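Local coordinates for protein Pbp related beta-lactamase (Pyrococcus abyssi, PDB 2QMI) that probably hydrolyses peptide or related amide bonds as a serine peptidase of the penicillin-binding protein and beta-lactamase family, assembled as a self-compartmentalizing octamer, at residues Val101-Leu105 with Thr106-Gly110; Tyr271-Val274 with Pro275-Phe279; Lys364-Glu367 with Gly368-Gly372; Pro48-Pro51 with Glu52-Tyr55; Gly177-Tyr180 with Glu181-Ile184. One frame throughout, in Å; residues are numbered along the deposited sequence.

Contact 1 (Val101-Leu105 with Thr106-Gly110); sequences VHHLL and THSSG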
loop_
_atom_site.group_PDB
_atom_site.type_symbol
_atom_site.label_atom_id
_atom_site.label_comp_id
_atom_site.label_asym_id
_atom_site.label_seq_id
_atom_site.Cartn_x
_atom_site.Cartn_y
_atom_site.Cartn_z
ATOM N N VAL A 101 23.533 -36.220 -38.265
ATOM C CA VAL A 101 23.572 -36.696 -36.883
ATOM C C VAL A 101 24.754 -36.046 -36.161
ATOM O O VAL A 101 24.711 -35.799 -34.954
ATOM C CB VAL A 101 23.748 -38.234 -36.817
ATOM C CG1 VAL A 101 23.774 -38.692 -35.362
ATOM C CG2 VAL A 101 22.618 -38.924 -37.570
ATOM N N HIS A 102 25.810 -35.779 -36.923
ATOM C CA HIS A 102 27.012 -35.152 -36.404
ATOM C C HIS A 102 26.705 -33.715 -36.012
ATOM O O HIS A 102 27.121 -33.259 -34.948
ATOM C CB HIS A 102 28.112 -35.165 -37.471
ATOM C CG HIS A 102 29.318 -34.360 -37.104
ATOM N ND1 HIS A 102 30.215 -34.762 -36.138
ATOM C CD2 HIS A 102 29.765 -33.167 -37.563
ATOM C CE1 HIS A 102 31.163 -33.850 -36.019
ATOM N NE2 HIS A 102 30.913 -32.873 -36.872
ATOM N N HIS A 103 25.990 -33.003 -36.881
ATOM C CA HIS A 103 25.624 -31.616 -36.607
ATOM C C HIS A 103 24.848 -31.503 -35.290
ATOM O O HIS A 103 25.139 -30.633 -34.468
ATOM C CB HIS A 103 24.773 -31.033 -37.746
ATOM C CG HIS A 103 25.502 -30.900 -39.051
ATOM N ND1 HIS A 103 26.787 -30.410 -39.143
ATOM C CD2 HIS A 103 25.111 -31.168 -40.318
ATOM C CE1 HIS A 103 27.158 -30.385 -40.411
ATOM N NE2 HIS A 103 26.159 -30.839 -41.146
ATOM N N LEU A 104 23.864 -32.377 -35.094
ATOM C CA LEU A 104 23.057 -32.356 -33.874
ATOM C C LEU A 104 23.903 -32.622 -32.633
ATOM O O LEU A 104 23.734 -31.973 -31.607
ATOM C CB LEU A 104 21.934 -33.398 -33.947
ATOM C CG LEU A 104 20.848 -33.262 -35.019
ATOM C CD1 LEU A 104 19.841 -34.404 -34.862
ATOM C CD2 LEU A 104 20.153 -31.919 -34.894
ATOM N N LEU A 105 24.805 -33.590 -32.731
ATOM C CA LEU A 105 25.680 -33.938 -31.613
ATOM C C LEU A 105 26.556 -32.760 -31.200
ATOM O O LEU A 105 26.860 -32.584 -30.020
ATOM C CB LEU A 105 26.586 -35.111 -32.001
ATOM C CG LEU A 105 25.979 -36.506 -32.148
ATOM C CD1 LEU A 105 26.981 -37.427 -32.845
ATOM C CD2 LEU A 105 25.601 -37.045 -30.772
ATOM N N THR A 106 26.959 -31.959 -32.183
ATOM C CA THR A 106 27.826 -30.815 -31.945
ATOM C C THR A 106 27.115 -29.467 -31.824
ATOM O O THR A 106 27.770 -28.434 -31.685
ATOM C CB THR A 106 28.885 -30.706 -33.066
ATOM O OG1 THR A 106 28.228 -30.645 -34.336
ATOM C CG2 THR A 106 29.814 -31.910 -33.044
ATOM N N HIS A 107 25.785 -29.470 -31.860
ATOM C CA HIS A 107 25.024 -28.229 -31.774
ATOM C C HIS A 107 25.481 -27.291 -32.877
ATOM O O HIS A 107 25.674 -26.100 -32.636
ATOM C CB HIS A 107 25.243 -27.539 -30.428
ATOM C CG HIS A 107 24.809 -28.350 -29.250
ATOM N ND1 HIS A 107 23.486 -28.612 -28.971
ATOM C CD2 HIS A 107 25.526 -28.949 -28.271
ATOM C CE1 HIS A 107 23.406 -29.338 -27.870
ATOM N NE2 HIS A 107 24.631 -29.557 -27.426
ATOM N N SER A 108 25.668 -27.833 -34.078
ATOM C CA SER A 108 26.106 -27.038 -35.223
ATOM C C SER A 108 25.128 -27.047 -36.408
ATOM O O SER A 108 25.500 -26.664 -37.520
ATOM C CB SER A 108 27.492 -27.509 -35.701
ATOM O OG SER A 108 27.453 -28.808 -36.258
ATOM N N SER A 109 23.885 -27.470 -36.173
ATOM C CA SER A 109 22.890 -27.513 -37.242
ATOM C C SER A 109 22.720 -26.159 -37.935
ATOM O O SER A 109 22.303 -26.089 -39.096
ATOM C CB SER A 109 21.533 -27.970 -36.699
ATOM O OG SER A 109 20.993 -27.030 -35.791
ATOM N N GLY A 110 23.047 -25.088 -37.216
ATOM C CA GLY A 110 22.918 -23.752 -37.771
ATOM C C GLY A 110 21.642 -23.095 -37.286
ATOM O O GLY A 110 21.373 -21.932 -37.574
#
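Ser108 N returns to His103 O at 2.9 Å, almost straight at 178°, and His107 N makes a weak bond to Leu104 O, closing a Schellman motif at the C-terminal end of helix 101-105. His107 carries the positive phi (56°) that turns the chain out of the helix. One residue earlier, Thr106 N still donates to His102 O at 3.1 Å, continuing the helical pattern. The hydroxyl of Thr106 dips back over the last turn because OG1 sits between its own backbone N and carbonyl carbon (chi1 56°). There it lies 2.9 Å from His102 O and 3.1 Å from His103 O, with Ser108 OG also beside it, a knot of oxygens whose shared protons are not assigned. The same torsion lays Thr106 CG2 over one face of the His102 imidazole, a CH-pi contact 4.2 Å from the ring centroid; the ring's ND1 is bonded to Tyr286 OH. The His107 ring packs among Tyr160, Tyr165 and Tyr284, and touches Lys62, which with Ser59 fits the SxxK pattern of serine-dependent penicillin-binding proteins. The helix end therefore probably borders the active site. Leu104 and Leu105 pack on Leu168 of helix 162-176. At the edge of the His103 ring, near its plane, Ser108 OG makes a weak hydrogen bond with ND1 at 3.4 Å.

Contact 2 (Tyr271-Val274 with Pro275-Phe279); sequences YIKV and PWEIF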
loop_
_atom_site.group_PDB
_atom_site.type_symbol
_atom_site.label_atom_id
_atom_site.label_comp_id
_atom_site.label_asym_id
_atom_site.label_seq_id
_atom_site.Cartn_x
_atom_site.Cartn_y
_atom_site.Cartn_z
ATOM N N TYR A 271 35.173 -30.709 -31.857
ATOM C CA TYR A 271 34.798 -30.474 -33.252
ATOM C C TYR A 271 34.476 -29.008 -33.517
ATOM O O TYR A 271 34.555 -28.543 -34.649
ATOM C CB TYR A 271 33.575 -31.316 -33.619
ATOM C CG TYR A 271 33.802 -32.793 -33.471
ATOM C CD1 TYR A 271 34.533 -33.508 -34.424
ATOM C CD2 TYR A 271 33.341 -33.474 -32.346
ATOM C CE1 TYR A 271 34.802 -34.869 -34.251
ATOM C CE2 TYR A 271 33.608 -34.826 -32.165
ATOM C CZ TYR A 271 34.336 -35.516 -33.119
ATOM O OH TYR A 271 34.590 -36.853 -32.929
ATOM N N ILE A 272 34.111 -28.275 -32.470
ATOM C CA ILE A 272 33.766 -26.877 -32.656
ATOM C C ILE A 272 33.981 -26.052 -31.388
ATOM O O ILE A 272 33.863 -26.559 -30.274
ATOM C CB ILE A 272 32.290 -26.754 -33.140
ATOM C CG1 ILE A 272 32.020 -25.335 -33.643
ATOM C CG2 ILE A 272 31.331 -27.147 -32.008
ATOM C CD1 ILE A 272 30.609 -25.133 -34.179
ATOM N N LYS A 273 34.304 -24.776 -31.573
ATOM C CA LYS A 273 34.554 -23.864 -30.460
ATOM C C LYS A 273 33.239 -23.382 -29.839
ATOM O O LYS A 273 32.263 -23.128 -30.542
ATOM C CB LYS A 273 35.378 -22.669 -30.960
ATOM C CG LYS A 273 35.972 -21.770 -29.871
ATOM C CD LYS A 273 36.600 -20.508 -30.485
ATOM C CE LYS A 273 37.246 -19.594 -29.443
ATOM N NZ LYS A 273 36.261 -19.016 -28.474
ATOM N N VAL A 274 33.221 -23.258 -28.516
ATOM C CA VAL A 274 32.031 -22.800 -27.803
ATOM C C VAL A 274 32.256 -21.407 -27.217
ATOM O O VAL A 274 33.395 -21.000 -27.008
ATOM C CB VAL A 274 31.671 -23.765 -26.662
ATOM C CG1 VAL A 274 31.364 -25.137 -27.230
ATOM C CG2 VAL A 274 32.825 -23.843 -25.665
ATOM N N PRO A 275 31.170 -20.655 -26.952
ATOM C CA PRO A 275 31.259 -19.296 -26.386
ATOM C C PRO A 275 31.839 -19.316 -24.966
ATOM O O PRO A 275 32.752 -18.560 -24.641
ATOM C CB PRO A 275 29.800 -18.815 -26.395
ATOM C CG PRO A 275 29.158 -19.621 -27.504
ATOM C CD PRO A 275 29.776 -20.989 -27.304
ATOM N N TRP A 276 31.290 -20.199 -24.136
ATOM C CA TRP A 276 31.697 -20.387 -22.738
ATOM C C TRP A 276 33.193 -20.547 -22.543
ATOM O O TRP A 276 33.676 -21.642 -22.238
ATOM C CB TRP A 276 30.992 -21.618 -22.170
ATOM C CG TRP A 276 29.537 -21.388 -21.911
ATOM C CD1 TRP A 276 28.508 -22.268 -22.130
ATOM C CD2 TRP A 276 28.946 -20.211 -21.339
ATOM N NE1 TRP A 276 27.310 -21.706 -21.725
ATOM C CE2 TRP A 276 27.552 -20.446 -21.238
ATOM C CE3 TRP A 276 29.460 -18.979 -20.899
ATOM C CZ2 TRP A 276 26.666 -19.492 -20.718
ATOM C CZ3 TRP A 276 28.576 -18.033 -20.381
ATOM C CH2 TRP A 276 27.193 -18.299 -20.295
ATOM N N GLU A 277 33.926 -19.451 -22.690
ATOM C CA GLU A 277 35.374 -19.479 -22.541
ATOM C C GLU A 277 35.776 -19.146 -21.110
ATOM O O GLU A 277 35.512 -18.040 -20.608
ATOM C CB GLU A 277 36.002 -18.482 -23.506
ATOM C CG GLU A 277 37.382 -18.877 -23.979
ATOM C CD GLU A 277 37.689 -18.300 -25.356
ATOM O OE1 GLU A 277 38.756 -18.631 -25.932
ATOM O OE2 GLU A 277 36.847 -17.512 -25.859
ATOM N N ILE A 278 36.420 -20.106 -20.455
ATOM C CA ILE A 278 36.853 -19.915 -19.084
ATOM C C ILE A 278 38.361 -20.065 -18.947
ATOM O O ILE A 278 39.034 -19.162 -18.455
ATOM C CB ILE A 278 36.157 -20.919 -18.141
ATOM C CG1 ILE A 278 34.637 -20.762 -18.254
ATOM C CG2 ILE A 278 36.611 -20.678 -16.701
ATOM C CD1 ILE A 278 33.835 -21.762 -17.431
ATOM N N PHE A 279 38.887 -21.202 -19.390
ATOM C CA PHE A 279 40.320 -21.467 -19.305
ATOM C C PHE A 279 41.058 -21.234 -20.626
ATOM O O PHE A 279 42.280 -21.087 -20.640
ATOM C CB PHE A 279 40.549 -22.905 -18.827
ATOM C CG PHE A 279 40.030 -23.168 -17.438
ATOM C CD1 PHE A 279 40.789 -22.830 -16.322
ATOM C CD2 PHE A 279 38.760 -23.708 -17.247
ATOM C CE1 PHE A 279 40.291 -23.019 -15.037
ATOM C CE2 PHE A 279 38.248 -23.902 -15.965
ATOM C CZ PHE A 279 39.014 -23.557 -14.855
#
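Lys273 and Glu277 join in a salt bridge that spans the chain as it leaves strand 272-273, an outermost strand of the large antiparallel sheet within this chain. The ionic part comes first: Lys273 NZ donates to Glu277 OE2 at 3.1 Å, approaching from above the carboxylate, 56° out of its plane. Glu277 OE1 is more distant, 3.6 Å from Lys273 NZ, which makes the grip lopsided. Lys273, an exposed residue, runs out extended with CG anti to the backbone N (chi1 -168°) and bends only at its last torsion, which swings the ammonium across to Glu277; the two chains meet at a slant.

The apolar part lies at the joint itself. Val274 CB sits 3.4 Å from Pro275 CD, tighter than usual van der Waals contact, a closeness set by the peptide link into the proline ring. Val274 CG2 also comes within 4.2 Å of Trp276 O. Here the chain gives up its strand course, and the loop begins.

Backbone bonding explains the place in the fold. Tyr271 and Ile272 both face Tyr284 of strand 283-284, a classic beta bulge. Val274 packs on Tyr284 and on Phe158, while Arg422 of a neighbouring subunit binds Ile278 O, and Phe279 leans on Pro355 and Phe356 of helix 355-364.

Contact 3 (Lys364-Glu367 with Gly368-Gly372); sequences KKVE and GRYMG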
loop_
_atom_site.group_PDB
_atom_site.type_symbol
_atom_site.label_atom_id
_atom_site.label_comp_id
_atom_site.label_asym_id
_atom_site.label_seq_id
_atom_site.Cartn_x
_atom_site.Cartn_y
_atom_site.Cartn_z
ATOM N N LYS A 364 33.875 -9.128 -3.532
ATOM C CA LYS A 364 33.055 -8.969 -2.330
ATOM C C LYS A 364 33.573 -7.832 -1.464
ATOM O O LYS A 364 32.810 -7.204 -0.738
ATOM C CB LYS A 364 33.036 -10.245 -1.481
ATOM C CG LYS A 364 32.025 -11.304 -1.899
ATOM C CD LYS A 364 31.583 -12.130 -0.671
ATOM C CE LYS A 364 30.734 -13.347 -1.042
ATOM N NZ LYS A 364 31.555 -14.469 -1.587
ATOM N N LYS A 365 34.874 -7.579 -1.543
ATOM C CA LYS A 365 35.503 -6.522 -0.756
ATOM C C LYS A 365 35.090 -5.108 -1.181
ATOM O O LYS A 365 35.153 -4.164 -0.393
ATOM C CB LYS A 365 37.025 -6.624 -0.864
ATOM C CG LYS A 365 37.644 -7.959 -0.462
ATOM C CD LYS A 365 39.169 -7.839 -0.543
ATOM C CE LYS A 365 39.901 -9.135 -0.199
ATOM N NZ LYS A 365 41.382 -8.947 -0.371
ATOM N N VAL A 366 34.672 -4.974 -2.430
ATOM C CA VAL A 366 34.304 -3.687 -2.993
ATOM C C VAL A 366 32.872 -3.228 -2.721
ATOM O O VAL A 366 32.539 -2.059 -2.943
ATOM C CB VAL A 366 34.614 -3.704 -4.521
ATOM C CG1 VAL A 366 33.656 -2.831 -5.288
ATOM C CG2 VAL A 366 36.042 -3.240 -4.747
ATOM N N GLU A 367 32.027 -4.133 -2.231
ATOM C CA GLU A 367 30.642 -3.780 -1.928
ATOM C C GLU A 367 30.574 -3.007 -0.618
ATOM O O GLU A 367 31.381 -3.235 0.290
ATOM C CB GLU A 367 29.766 -5.033 -1.815
ATOM C CG GLU A 367 29.725 -5.899 -3.073
ATOM C CD GLU A 367 28.840 -7.125 -2.900
ATOM O OE1 GLU A 367 29.014 -7.831 -1.881
ATOM O OE2 GLU A 367 27.977 -7.379 -3.777
ATOM N N GLY A 368 29.598 -2.106 -0.530
ATOM C CA GLY A 368 29.422 -1.294 0.661
ATOM C C GLY A 368 28.943 0.116 0.351
ATOM O O GLY A 368 28.514 0.405 -0.769
ATOM N N ARG A 369 29.002 0.995 1.352
ATOM C CA ARG A 369 28.571 2.384 1.194
ATOM C C ARG A 369 29.817 3.260 1.118
ATOM O O ARG A 369 30.750 3.083 1.893
ATOM C CB ARG A 369 27.682 2.797 2.380
ATOM C CG ARG A 369 27.169 4.246 2.341
ATOM C CD ARG A 369 25.908 4.396 3.196
ATOM N NE ARG A 369 25.422 5.772 3.304
ATOM C CZ ARG A 369 26.060 6.752 3.948
ATOM N NH1 ARG A 369 27.222 6.522 4.549
ATOM N NH2 ARG A 369 25.528 7.969 4.000
ATOM N N TYR A 370 29.828 4.191 0.173
ATOM C CA TYR A 370 30.968 5.083 -0.031
ATOM C C TYR A 370 30.595 6.550 0.188
ATOM O O TYR A 370 29.547 7.002 -0.281
ATOM C CB TYR A 370 31.508 4.904 -1.457
ATOM C CG TYR A 370 32.230 3.595 -1.679
ATOM C CD1 TYR A 370 33.619 3.534 -1.658
ATOM C CD2 TYR A 370 31.518 2.407 -1.888
ATOM C CE1 TYR A 370 34.288 2.327 -1.839
ATOM C CE2 TYR A 370 32.177 1.197 -2.069
ATOM C CZ TYR A 370 33.560 1.165 -2.046
ATOM O OH TYR A 370 34.220 -0.022 -2.248
ATOM N N MET A 371 31.461 7.286 0.884
ATOM C CA MET A 371 31.223 8.707 1.169
ATOM C C MET A 371 32.271 9.633 0.562
ATOM O O MET A 371 33.448 9.282 0.447
ATOM C CB MET A 371 31.203 8.969 2.680
ATOM C CG MET A 371 30.207 8.157 3.448
ATOM S SD MET A 371 28.590 8.324 2.716
ATOM C CE MET A 371 28.030 9.871 3.491
ATOM N N GLY A 372 31.834 10.833 0.195
ATOM C CA GLY A 372 32.751 11.805 -0.361
ATOM C C GLY A 372 33.406 12.565 0.778
ATOM O O GLY A 372 33.295 12.164 1.944
#
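Tyr370 reaches back along the chain to Val366, its hydroxyl gripping the backbone carbonyl just ahead of the first strand of the C-terminal antiparallel barrel, in the region of the Pab87 octamerisation domain. Tyr370 OH donates to Val366 O at 2.7 Å. The phenol swings back because CG stands anti to the carbonyl carbon and beside the backbone N (chi1 -72°). Val366 O lies at the edge of the ring, in its plane, 3.4 Å from Tyr370 CE2. The hydroxyl stands above the carbonyl plane, 36° out of it, and so is not on a lone pair. The side chains of Val366 and Tyr370 cross at about a right angle, with Val366 CG1 coming 4.2 Å from Tyr370 OH. The bond thus gives a buried phenol hydroxyl a backbone acceptor and ties the residues just before the strand to its third residue.

Between the partners, Gly368 has a positive phi (145°), and a beta carbon there would jam against Glu367 O. Glu367 OE2 accepts from Val383 N.

Strand 368-371 pairs antiparallel with strand 378-384, through Gly368 with Val381 and Tyr370 with Phe379. On the other side Arg369 and Met371 bond to Ser447 and Ile445, closing the barrel. Inside, the Tyr370 ring rests on Val381, Phe428, Val435, Leu437 and Leu444, and Val366 shares Phe428, just after helix 355-364.

Contact 4 (Pro48-Pro51 with Glu52-Tyr55); sequences PSTP and ETIY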
loop_
_atom_site.group_PDB
_atom_site.type_symbol
_atom_site.label_atom_id
_atom_site.label_comp_id
_atom_site.label_asym_id
_atom_site.label_seq_id
_atom_site.Cartn_x
_atom_site.Cartn_y
_atom_site.Cartn_z
ATOM N N PRO A 48 18.817 -35.773 5.425
ATOM C CA PRO A 48 20.141 -35.401 4.920
ATOM C C PRO A 48 20.506 -35.862 3.508
ATOM O O PRO A 48 19.930 -36.812 2.977
ATOM C CB PRO A 48 21.070 -36.013 5.957
ATOM C CG PRO A 48 20.390 -37.327 6.235
ATOM C CD PRO A 48 18.916 -36.908 6.366
ATOM N N SER A 49 21.461 -35.161 2.899
ATOM C CA SER A 49 21.970 -35.534 1.584
ATOM C C SER A 49 23.085 -36.550 1.854
ATOM O O SER A 49 23.898 -36.366 2.770
ATOM C CB SER A 49 22.552 -34.317 0.843
ATOM O OG SER A 49 21.575 -33.698 0.015
ATOM N N THR A 50 23.116 -37.623 1.072
ATOM C CA THR A 50 24.128 -38.661 1.233
ATOM C C THR A 50 24.708 -39.068 -0.125
ATOM O O THR A 50 24.190 -38.686 -1.165
ATOM C CB THR A 50 23.533 -39.913 1.878
ATOM O OG1 THR A 50 22.811 -40.656 0.890
ATOM C CG2 THR A 50 22.590 -39.534 2.997
ATOM N N PRO A 51 25.799 -39.850 -0.127
ATOM C CA PRO A 51 26.397 -40.275 -1.395
ATOM C C PRO A 51 25.363 -40.954 -2.294
ATOM O O PRO A 51 25.445 -40.874 -3.519
ATOM C CB PRO A 51 27.485 -41.249 -0.947
ATOM C CG PRO A 51 27.892 -40.710 0.365
ATOM C CD PRO A 51 26.580 -40.358 1.013
ATOM N N GLU A 52 24.393 -41.609 -1.659
ATOM C CA GLU A 52 23.332 -42.343 -2.344
ATOM C C GLU A 52 22.158 -41.501 -2.876
ATOM O O GLU A 52 21.568 -41.847 -3.894
ATOM C CB GLU A 52 22.751 -43.426 -1.411
ATOM C CG GLU A 52 23.729 -44.488 -0.865
ATOM C CD GLU A 52 24.689 -43.954 0.204
ATOM O OE1 GLU A 52 24.453 -42.837 0.729
ATOM O OE2 GLU A 52 25.679 -44.658 0.526
ATOM N N THR A 53 21.806 -40.416 -2.187
ATOM C CA THR A 53 20.672 -39.581 -2.606
ATOM C C THR A 53 20.599 -39.315 -4.112
ATOM O O THR A 53 21.603 -39.050 -4.775
ATOM C CB THR A 53 20.632 -38.230 -1.820
ATOM O OG1 THR A 53 19.572 -37.400 -2.326
ATOM C CG2 THR A 53 21.926 -37.498 -1.955
ATOM N N ILE A 54 19.387 -39.400 -4.642
ATOM C CA ILE A 54 19.140 -39.204 -6.058
ATOM C C ILE A 54 18.658 -37.795 -6.414
ATOM O O ILE A 54 17.760 -37.252 -5.773
ATOM C CB ILE A 54 18.125 -40.265 -6.550
ATOM C CG1 ILE A 54 18.856 -41.602 -6.720
ATOM C CG2 ILE A 54 17.456 -39.823 -7.837
ATOM C CD1 ILE A 54 17.957 -42.768 -7.034
ATOM N N TYR A 55 19.282 -37.218 -7.443
ATOM C CA TYR A 55 18.948 -35.881 -7.936
ATOM C C TYR A 55 18.748 -35.965 -9.441
ATOM O O TYR A 55 19.095 -36.964 -10.069
ATOM C CB TYR A 55 20.096 -34.890 -7.720
ATOM C CG TYR A 55 20.651 -34.757 -6.325
ATOM C CD1 TYR A 55 20.468 -33.581 -5.594
ATOM C CD2 TYR A 55 21.443 -35.762 -5.773
ATOM C CE1 TYR A 55 21.071 -33.407 -4.347
ATOM C CE2 TYR A 55 22.050 -35.603 -4.533
ATOM C CZ TYR A 55 21.864 -34.427 -3.821
ATOM O OH TYR A 55 22.463 -34.277 -2.590
HETATM O O HOH W 1 24.150 -38.676 -4.773
#
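Thr50 OG1 and Thr53 N meet where the loop between the short strands 47-48 and 55-56 doubles back. Thr53 N, three residues on, donates to the Thr50 side chain at OG1, 3.2 Å away, with an N-H...O angle of 147°. Thr50 OG1 also lies 2.7 Å from Glu52 OE1 and bonds with Asp209 OD2; its single proton is not assigned between these carboxylates. The Glu52 chain folds at chi2 (73°) to bring OE1 back over Thr50, lying alongside the Pro51 ring and pointing the same way.

Across the loop, Ser49 OG and Tyr55 OH share a hydrogen bond of 2.8 Å in which either may donate. Tyr55 OH has a second partner in Ser23 OG of strand 21-28, so the phenol oxygen is held from two residues. A water donates to both Pro51 O at 2.8 Å and Thr53 O at 2.6 Å, bridging carbonyls that the turn brings together.

Around the loop, Ile54 pairs with Asp209 and Ala211, and Tyr55 pairs with Ser239 of strand 238-239. Pro51 and Glu52 rest on Leu242 of helix 241-252.

Contact 5 (Gly177-Tyr180 with Glu181-Ile184); sequences GVSY and EEYI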
loop_
_atom_site.group_PDB
_atom_site.type_symbol
_atom_site.label_atom_id
_atom_site.label_comp_id
_atom_site.label_asym_id
_atom_site.label_seq_id
_atom_site.Cartn_x
_atom_site.Cartn_y
_atom_site.Cartn_z
ATOM N N GLY A 177 14.563 -49.644 -32.624
ATOM C CA GLY A 177 13.292 -50.336 -32.596
ATOM C C GLY A 177 12.596 -50.269 -31.247
ATOM O O GLY A 177 11.436 -50.662 -31.137
ATOM N N VAL A 178 13.291 -49.785 -30.220
ATOM C CA VAL A 178 12.692 -49.667 -28.890
ATOM C C VAL A 178 12.638 -48.205 -28.428
ATOM O O VAL A 178 13.107 -47.303 -29.126
ATOM C CB VAL A 178 13.462 -50.520 -27.834
ATOM C CG1 VAL A 178 13.333 -52.005 -28.164
ATOM C CG2 VAL A 178 14.927 -50.117 -27.795
ATOM N N SER A 179 12.055 -47.962 -27.262
ATOM C CA SER A 179 11.962 -46.596 -26.754
ATOM C C SER A 179 13.348 -46.116 -26.338
ATOM O O SER A 179 14.229 -46.933 -26.035
ATOM C CB SER A 179 11.013 -46.526 -25.552
ATOM O OG SER A 179 11.605 -47.096 -24.400
ATOM N N TYR A 180 13.541 -44.798 -26.334
ATOM C CA TYR A 180 14.820 -44.204 -25.942
ATOM C C TYR A 180 15.177 -44.583 -24.508
ATOM O O TYR A 180 16.329 -44.882 -24.197
ATOM C CB TYR A 180 14.763 -42.672 -26.043
ATOM C CG TYR A 180 15.925 -41.986 -25.355
ATOM C CD1 TYR A 180 17.206 -42.002 -25.918
ATOM C CD2 TYR A 180 15.766 -41.393 -24.103
ATOM C CE1 TYR A 180 18.294 -41.451 -25.249
ATOM C CE2 TYR A 180 16.853 -40.840 -23.421
ATOM C CZ TYR A 180 18.114 -40.876 -23.999
ATOM O OH TYR A 180 19.196 -40.362 -23.315
ATOM N N GLU A 181 14.179 -44.552 -23.633
ATOM C CA GLU A 181 14.398 -44.885 -22.236
ATOM C C GLU A 181 14.869 -46.321 -22.042
ATOM O O GLU A 181 15.821 -46.560 -21.303
ATOM C CB GLU A 181 13.127 -44.625 -21.425
ATOM C CG GLU A 181 12.712 -43.161 -21.414
ATOM C CD GLU A 181 11.585 -42.851 -22.387
ATOM O OE1 GLU A 181 11.606 -43.349 -23.535
ATOM O OE2 GLU A 181 10.675 -42.092 -21.994
ATOM N N GLU A 182 14.217 -47.281 -22.694
ATOM C CA GLU A 182 14.642 -48.671 -22.547
ATOM C C GLU A 182 15.985 -48.943 -23.224
ATOM O O GLU A 182 16.710 -49.847 -22.819
ATOM C CB GLU A 182 13.564 -49.654 -23.052
ATOM C CG GLU A 182 13.145 -49.547 -24.513
ATOM C CD GLU A 182 11.956 -50.483 -24.859
ATOM O OE1 GLU A 182 12.091 -51.727 -24.682
ATOM O OE2 GLU A 182 10.890 -49.971 -25.307
ATOM N N TYR A 183 16.337 -48.166 -24.244
ATOM C CA TYR A 183 17.626 -48.385 -24.894
ATOM C C TYR A 183 18.768 -47.987 -23.948
ATOM O O TYR A 183 19.774 -48.698 -23.846
ATOM C CB TYR A 183 17.752 -47.578 -26.188
ATOM C CG TYR A 183 18.986 -47.962 -26.980
ATOM C CD1 TYR A 183 18.977 -49.076 -27.821
ATOM C CD2 TYR A 183 20.182 -47.258 -26.835
ATOM C CE1 TYR A 183 20.129 -49.480 -28.491
ATOM C CE2 TYR A 183 21.344 -47.657 -27.503
ATOM C CZ TYR A 183 21.306 -48.768 -28.323
ATOM O OH TYR A 183 22.450 -49.192 -28.948
ATOM N N ILE A 184 18.614 -46.849 -23.271
ATOM C CA ILE A 184 19.630 -46.377 -22.325
ATOM C C ILE A 184 19.769 -47.370 -21.173
ATOM O O ILE A 184 20.879 -47.719 -20.767
ATOM C CB ILE A 184 19.265 -45.002 -21.713
ATOM C CG1 ILE A 184 19.158 -43.938 -22.807
ATOM C CG2 ILE A 184 20.313 -44.607 -20.682
ATOM C CD1 ILE A 184 20.408 -43.788 -23.654
#
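A capping box opens helix 180-189: Ser179 stands at the N-cap, and Glu182, three residues on, answers it. Glu182 N donates to Ser179 OG at 3.1 Å, although the exact place of that hydroxyl is less sure. In return, Ser179 N donates to Glu182 OE2 at 3.0 Å with a near-straight angle of 168°, arriving above the carboxylate plane, 42° out of it. The Glu182 chain folds back because CG stands between its backbone N and carbonyl carbon (chi1 60°). On the way its CD passes 3.3 Å from Val178 CB, and Val178 CG2 lies near the edge of the Tyr183 ring, 4.1 Å from Tyr183 CB.

One turn along, Ile184 lays CG1 over one face of the Tyr180 ring, offset toward the rim, in a CH-pi contact 3.8 Å from the centroid. Tyr180 OH is bonded to Thr65 of helix 61-74, and Tyr183 packs on Ala68 and Leu72 of the same helix. Behind Tyr180, its N is held by Glu173 of helix 162-176. The box thus satisfies two amides, Ser179 N and Glu182 N, and the carboxylate of Glu182, set beside the helix's N-terminal end, would probably be stabilised in its charged form.

Contacts 1, 2, 4 and 5 belong to the beta-lactamase-like part, while contact 3 lies in the octamerisation barrel, its centre 47 Å from that of contact 1. Contacts 1 and 2 touch each other: Tyr271 meets His102 edge-to-face, and Ile272 packs on Thr106. Contact 1 is buried and contact 2 a surface contact, which suits backbone capping in one and a salt bridge in the other. Contacts 1 and 5 treat opposite helix ends, a C-terminal Schellman turn and an N-terminal capping box, and both pack against helices 61-74 and 162-176. Contacts 3 and 4, partly buried, each place a tyrosine hydroxyl, on a backbone carbonyl and a serine respectively.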